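Inner membrane lipoprotein SadB (Salmonella enterica, PDB 4C47) is required for proper surface expression of the trimeric autotransporter adhesin SadA and could take a direct part in its biogenesis. Local coordinates at residues 104-109 and 176-181; 150-155 and 164-169. One frame throughout, in Å; residues are numbered along the deposited sequence.

From the N terminus the chain runs through the long helix 8-71 of the trimeric coiled coil and then into its own globular beta-sandwich domain. Contact 1 closes a large loop, from strand 105-114 of one sheet to the approach and start of strand 180-186 in the other. Contact 2 lies nested within that loop and closes a much shorter one, between edge strand 148-153 and strand 164-171. Both therefore bridge the same two sheets, their centres about 14 Å apart. Strands 105-114 and 164-171 are neighbours in one sheet, where Ile108 O and Leu168 N, 2.9 Å apart, probably share a hydrogen bond.

Contact 1. Residues 104-109 and 176-181; sequences NGSVIH and NNLKYL
A buried, apolar contact between the two sheets of a beta sandwich brings Ser106 and Ile108, near the start of strand 105-114, against Leu178, just before strand 180-186, and Leu181, near its start. Ser106 and Ile108 are two residues apart on an extended strand and so point from the same face toward the opposing segment, while Val107 between them turns away. The backbones stay well apart, with the CA atoms of Ser106 and Leu178 7.7 Å from each other, and the gap is bridged by side chains.

Leu178 lies centrally, its CD2 methyl 3.9 Å from Ile108 CD1 and equally 3.9 Å from Ser106 CB. An apolar leucine methyl suits a spot between an isoleucine tip and the CB of a small serine, which lets it come near the strand. With CG anti to the backbone N (chi1 -176°), Leu178 extends across the interface and passes Ile108 at a slant.

Facing sheets filled by aliphatic side chains are the hallmark of the beta-sandwich domain that follows the coiled coil in each subunit. The extended CG1 arm of Ile108 (chi2 180°) carries CD1 across to Leu181 CD2, tip to tip at 4.0 Å. Trp129 of strand 124-130 packs against both leucines, and Ile96 and Ile99 of strand 91-102 also touch Ile108. The hydroxyl of Ser106 is buried too, yet satisfied: OG hydrogen-bonds to the carbonyl O of Val173. Between the two leucines, Lys179 and Tyr180 both face Gly130, forming a classic beta bulge at the entry to strand 180-186.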
loop_
_atom_site.group_PDB
_atom_site.type_symbol
_atom_site.label_atom_id
_atom_site.label_comp_id
_atom_site.label_asym_id
_atom_site.label_seq_id
_atom_site.Cartn_x
_atom_site.Cartn_y
_atom_site.Cartn_z
ATOM N N ASN A 104 27.402 -27.878 14.764
ATOM C CA ASN A 104 25.990 -27.808 14.388
ATOM C C ASN A 104 25.557 -26.443 13.844
ATOM O O ASN A 104 24.376 -26.104 13.866
ATOM C CB ASN A 104 25.100 -28.230 15.566
ATOM C CG ASN A 104 23.680 -28.552 15.144
ATOM O OD1 ASN A 104 23.433 -28.937 14.001
ATOM N ND2 ASN A 104 22.735 -28.384 16.063
ATOM N N GLY A 105 26.504 -25.658 13.343
ATOM C CA GLY A 105 26.161 -24.345 12.832
ATOM C C GLY A 105 27.190 -23.707 11.925
ATOM O O GLY A 105 28.219 -24.301 11.606
ATOM N N SER A 106 26.894 -22.482 11.505
ATOM C CA SER A 106 27.816 -21.696 10.703
ATOM C C SER A 106 28.206 -20.440 11.457
ATOM O O SER A 106 27.475 -19.971 12.327
ATOM C CB SER A 106 27.173 -21.303 9.376
ATOM O OG SER A 106 26.645 -22.436 8.720
ATOM N N VAL A 107 29.366 -19.897 11.122
ATOM C CA VAL A 107 29.764 -18.607 11.650
ATOM C C VAL A 107 30.137 -17.705 10.487
ATOM O O VAL A 107 30.959 -18.068 9.646
ATOM C CB VAL A 107 30.918 -18.731 12.661
ATOM C CG1 VAL A 107 31.681 -17.425 12.773
ATOM C CG2 VAL A 107 30.375 -19.149 14.017
ATOM N N ILE A 108 29.502 -16.541 10.427
ATOM C CA ILE A 108 29.793 -15.578 9.380
ATOM C C ILE A 108 30.663 -14.457 9.917
ATOM O O ILE A 108 30.249 -13.707 10.803
ATOM C CB ILE A 108 28.511 -14.956 8.808
ATOM C CG1 ILE A 108 27.561 -16.046 8.308
ATOM C CG2 ILE A 108 28.851 -13.975 7.694
ATOM C CD1 ILE A 108 26.278 -15.504 7.721
ATOM N N HIS A 109 31.872 -14.350 9.383
ATOM C CA HIS A 109 32.737 -13.225 9.699
ATOM C C HIS A 109 32.521 -12.158 8.644
ATOM O O HIS A 109 32.675 -12.420 7.454
ATOM C CB HIS A 109 34.203 -13.656 9.719
ATOM C CG HIS A 109 34.505 -14.710 10.735
ATOM N ND1 HIS A 109 34.939 -14.412 12.009
ATOM C CD2 HIS A 109 34.424 -16.060 10.671
ATOM C CE1 HIS A 109 35.117 -15.533 12.683
ATOM N NE2 HIS A 109 34.813 -16.548 11.895
ATOM N N ASN A 176 27.088 -25.046 3.815
ATOM C CA ASN A 176 26.581 -25.434 2.501
ATOM C C ASN A 176 25.051 -25.452 2.419
ATOM O O ASN A 176 24.481 -25.491 1.329
ATOM C CB ASN A 176 27.171 -26.779 2.065
ATOM C CG ASN A 176 27.161 -27.811 3.178
ATOM O OD1 ASN A 176 27.971 -27.750 4.103
ATOM N ND2 ASN A 176 26.246 -28.771 3.089
ATOM N N ASN A 177 24.393 -25.415 3.573
ATOM C CA ASN A 177 22.936 -25.338 3.616
ATOM C C ASN A 177 22.457 -23.913 3.870
ATOM O O ASN A 177 21.301 -23.581 3.610
ATOM C CB ASN A 177 22.371 -26.271 4.688
ATOM C CG ASN A 177 22.641 -27.731 4.393
ATOM O OD1 ASN A 177 23.207 -28.447 5.218
ATOM N ND2 ASN A 177 22.230 -28.184 3.214
ATOM N N LEU A 178 23.354 -23.077 4.384
ATOM C CA LEU A 178 23.027 -21.692 4.695
ATOM C C LEU A 178 22.864 -20.869 3.423
ATOM O O LEU A 178 23.838 -20.335 2.893
ATOM C CB LEU A 178 24.109 -21.078 5.586
ATOM C CG LEU A 178 23.883 -19.647 6.078
ATOM C CD1 LEU A 178 22.658 -19.585 6.972
ATOM C CD2 LEU A 178 25.114 -19.134 6.809
ATOM N N LYS A 179 21.633 -20.766 2.932
ATOM C CA LYS A 179 21.369 -20.002 1.716
ATOM C C LYS A 179 20.317 -18.915 1.914
ATOM O O LYS A 179 19.865 -18.298 0.950
ATOM C CB LYS A 179 20.968 -20.929 0.568
ATOM C CG LYS A 179 22.019 -21.971 0.245
ATOM C CD LYS A 179 21.760 -22.634 -1.090
ATOM C CE LYS A 179 22.773 -23.734 -1.343
ATOM N NZ LYS A 179 24.165 -23.242 -1.154
ATOM N N TYR A 180 19.929 -18.684 3.164
ATOM C CA TYR A 180 18.982 -17.617 3.469
ATOM C C TYR A 180 19.362 -16.869 4.737
ATOM O O TYR A 180 19.486 -17.461 5.811
ATOM C CB TYR A 180 17.553 -18.151 3.600
ATOM C CG TYR A 180 16.541 -17.062 3.879
ATOM C CD1 TYR A 180 16.143 -16.189 2.876
ATOM C CD2 TYR A 180 15.992 -16.899 5.145
ATOM C CE1 TYR A 180 15.223 -15.189 3.121
ATOM C CE2 TYR A 180 15.070 -15.898 5.402
ATOM C CZ TYR A 180 14.690 -15.047 4.384
ATOM O OH TYR A 180 13.778 -14.048 4.628
ATOM N N LEU A 181 19.541 -15.562 4.596
ATOM C CA LEU A 181 19.793 -14.690 5.730
ATOM C C LEU A 181 18.971 -13.418 5.605
ATOM O O LEU A 181 19.035 -12.714 4.600
ATOM C CB LEU A 181 21.281 -14.359 5.850
ATOM C CG LEU A 181 21.658 -13.434 7.008
ATOM C CD1 LEU A 181 21.218 -14.023 8.342
ATOM C CD2 LEU A 181 23.154 -13.160 7.005
#

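Contact 2. Residues 150-155 and 164-169; sequences TKMDST and TNVTLT
Met152 reaches out from edge strand 148-153 and lays its thioether end over Val166, Thr167 and Leu168 of strand 164-171. CG is anti to the backbone N (chi1 -179°), and the chain beyond it stays close to fully extended, through to the last torsion about the CG-SD bond (chi3 -179°). The side chain is thus a straight arm carrying sulfur and methyl well out from its own backbone. A long, unbranched, apolar residue suits a place where the CA atoms of Met152 and Leu168 are 8.1 Å apart.

The two strands belong to opposite sheets of the beta sandwich and run roughly antiparallel: the axes of strands 150-153 and 164-169 come within 9.4 Å, their directions 154° apart. Each strand is an outermost one of its sheet within this chain, so the contact joins the sheets along one border of the domain.

The sulfur meets Leu168, with SD 3.6 Å from CD2, and the two side chains cross at about a right angle. Leu168 CG stands anti to the carbonyl carbon, beside the backbone N, and CD2 is the methyl that meets the sulfur. Beyond the sulfur, CE approaches the backbone, 3.5 Å from Thr167 O, and also packs 4.1 Å from Val166 CG1, the branch of that valine anti to its own backbone N. Met127 of strand 124-130 also packs on Leu168, extending the apolar patch, whereas Lys151, next to Met152, forms a salt bridge with Asp186 and a hydrogen bond with Asn126.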
loop_
_atom_site.group_PDB
_atom_site.type_symbol
_atom_site.label_atom_id
_atom_site.label_comp_id
_atom_site.label_asym_id
_atom_site.label_seq_id
_atom_site.Cartn_x
_atom_site.Cartn_y
_atom_site.Cartn_z
ATOM N N THR A 150 17.135 -15.078 15.937
ATOM C CA THR A 150 17.720 -14.570 17.174
ATOM C C THR A 150 17.979 -13.069 17.093
ATOM O O THR A 150 18.026 -12.493 16.002
ATOM C CB THR A 150 19.044 -15.284 17.526
ATOM O OG1 THR A 150 19.364 -15.057 18.904
ATOM C CG2 THR A 150 20.181 -14.775 16.649
ATOM N N LYS A 151 18.138 -12.437 18.251
ATOM C CA LYS A 151 18.492 -11.026 18.304
ATOM C C LYS A 151 19.915 -10.873 18.824
ATOM O O LYS A 151 20.218 -11.269 19.948
ATOM C CB LYS A 151 17.529 -10.249 19.205
ATOM C CG LYS A 151 17.711 -8.737 19.131
ATOM C CD LYS A 151 17.161 -8.040 20.365
ATOM C CE LYS A 151 15.688 -8.347 20.566
ATOM N NZ LYS A 151 14.861 -7.851 19.433
ATOM N N MET A 152 20.786 -10.306 17.998
ATOM C CA MET A 152 22.161 -10.058 18.402
ATOM C C MET A 152 22.305 -8.678 19.026
ATOM O O MET A 152 22.240 -7.661 18.332
ATOM C CB MET A 152 23.114 -10.185 17.215
ATOM C CG MET A 152 24.568 -9.958 17.589
ATOM S SD MET A 152 25.672 -9.884 16.169
ATOM C CE MET A 152 27.246 -9.631 16.989
ATOM N N ASP A 153 22.487 -8.654 20.342
ATOM C CA ASP A 153 22.799 -7.425 21.055
ATOM C C ASP A 153 24.285 -7.133 20.914
ATOM O O ASP A 153 25.125 -7.972 21.242
ATOM C CB ASP A 153 22.432 -7.552 22.535
ATOM C CG ASP A 153 20.951 -7.354 22.787
ATOM O OD1 ASP A 153 20.348 -6.472 22.135
ATOM O OD2 ASP A 153 20.389 -8.078 23.637
ATOM N N SER A 154 24.611 -5.945 20.419
ATOM C CA SER A 154 26.005 -5.554 20.274
ATOM C C SER A 154 26.261 -4.203 20.924
ATOM O O SER A 154 25.461 -3.276 20.796
ATOM C CB SER A 154 26.408 -5.508 18.798
ATOM O OG SER A 154 26.142 -4.239 18.232
ATOM N N THR A 155 27.379 -4.107 21.632
ATOM C CA THR A 155 27.821 -2.842 22.199
ATOM C C THR A 155 28.849 -2.225 21.263
ATOM O O THR A 155 29.577 -1.307 21.638
ATOM C CB THR A 155 28.444 -3.034 23.592
ATOM O OG1 THR A 155 29.500 -4.000 23.518
ATOM C CG2 THR A 155 27.392 -3.513 24.584
ATOM N N THR A 164 34.133 -2.376 10.284
ATOM C CA THR A 164 34.321 -2.942 11.616
ATOM C C THR A 164 33.973 -4.429 11.669
ATOM O O THR A 164 32.934 -4.853 11.161
ATOM C CB THR A 164 33.489 -2.179 12.661
ATOM O OG1 THR A 164 33.707 -0.770 12.507
ATOM C CG2 THR A 164 33.872 -2.604 14.076
ATOM N N ASN A 165 34.853 -5.211 12.286
ATOM C CA ASN A 165 34.679 -6.657 12.376
ATOM C C ASN A 165 33.481 -7.084 13.221
ATOM O O ASN A 165 33.372 -6.722 14.390
ATOM C CB ASN A 165 35.954 -7.312 12.909
ATOM C CG ASN A 165 36.584 -8.255 11.908
ATOM O OD1 ASN A 165 35.900 -9.086 11.308
ATOM N ND2 ASN A 165 37.889 -8.126 11.713
ATOM N N VAL A 166 32.584 -7.853 12.612
ATOM C CA VAL A 166 31.408 -8.377 13.299
ATOM C C VAL A 166 31.232 -9.861 12.975
ATOM O O VAL A 166 31.403 -10.281 11.826
ATOM C CB VAL A 166 30.130 -7.598 12.912
ATOM C CG1 VAL A 166 28.897 -8.233 13.536
ATOM C CG2 VAL A 166 30.245 -6.141 13.334
ATOM N N THR A 167 30.906 -10.650 13.996
ATOM C CA THR A 167 30.718 -12.089 13.837
ATOM C C THR A 167 29.283 -12.522 14.135
ATOM O O THR A 167 28.753 -12.254 15.213
ATOM C CB THR A 167 31.683 -12.878 14.741
ATOM O OG1 THR A 167 33.019 -12.748 14.241
ATOM C CG2 THR A 167 31.301 -14.352 14.776
ATOM N N LEU A 168 28.661 -13.194 13.171
ATOM C CA LEU A 168 27.317 -13.725 13.343
ATOM C C LEU A 168 27.372 -15.233 13.533
ATOM O O LEU A 168 27.658 -15.970 12.591
ATOM C CB LEU A 168 26.456 -13.403 12.121
ATOM C CG LEU A 168 26.405 -11.949 11.666
ATOM C CD1 LEU A 168 25.510 -11.799 10.442
ATOM C CD2 LEU A 168 25.944 -11.036 12.790
ATOM N N THR A 169 27.103 -15.694 14.750
ATOM C CA THR A 169 27.056 -17.126 15.013
ATOM C C THR A 169 25.636 -17.635 14.795
ATOM O O THR A 169 24.705 -17.234 15.492
ATOM C CB THR A 169 27.540 -17.483 16.429
ATOM O OG1 THR A 169 26.495 -17.233 17.373
ATOM C CG2 THR A 169 28.768 -16.667 16.796
#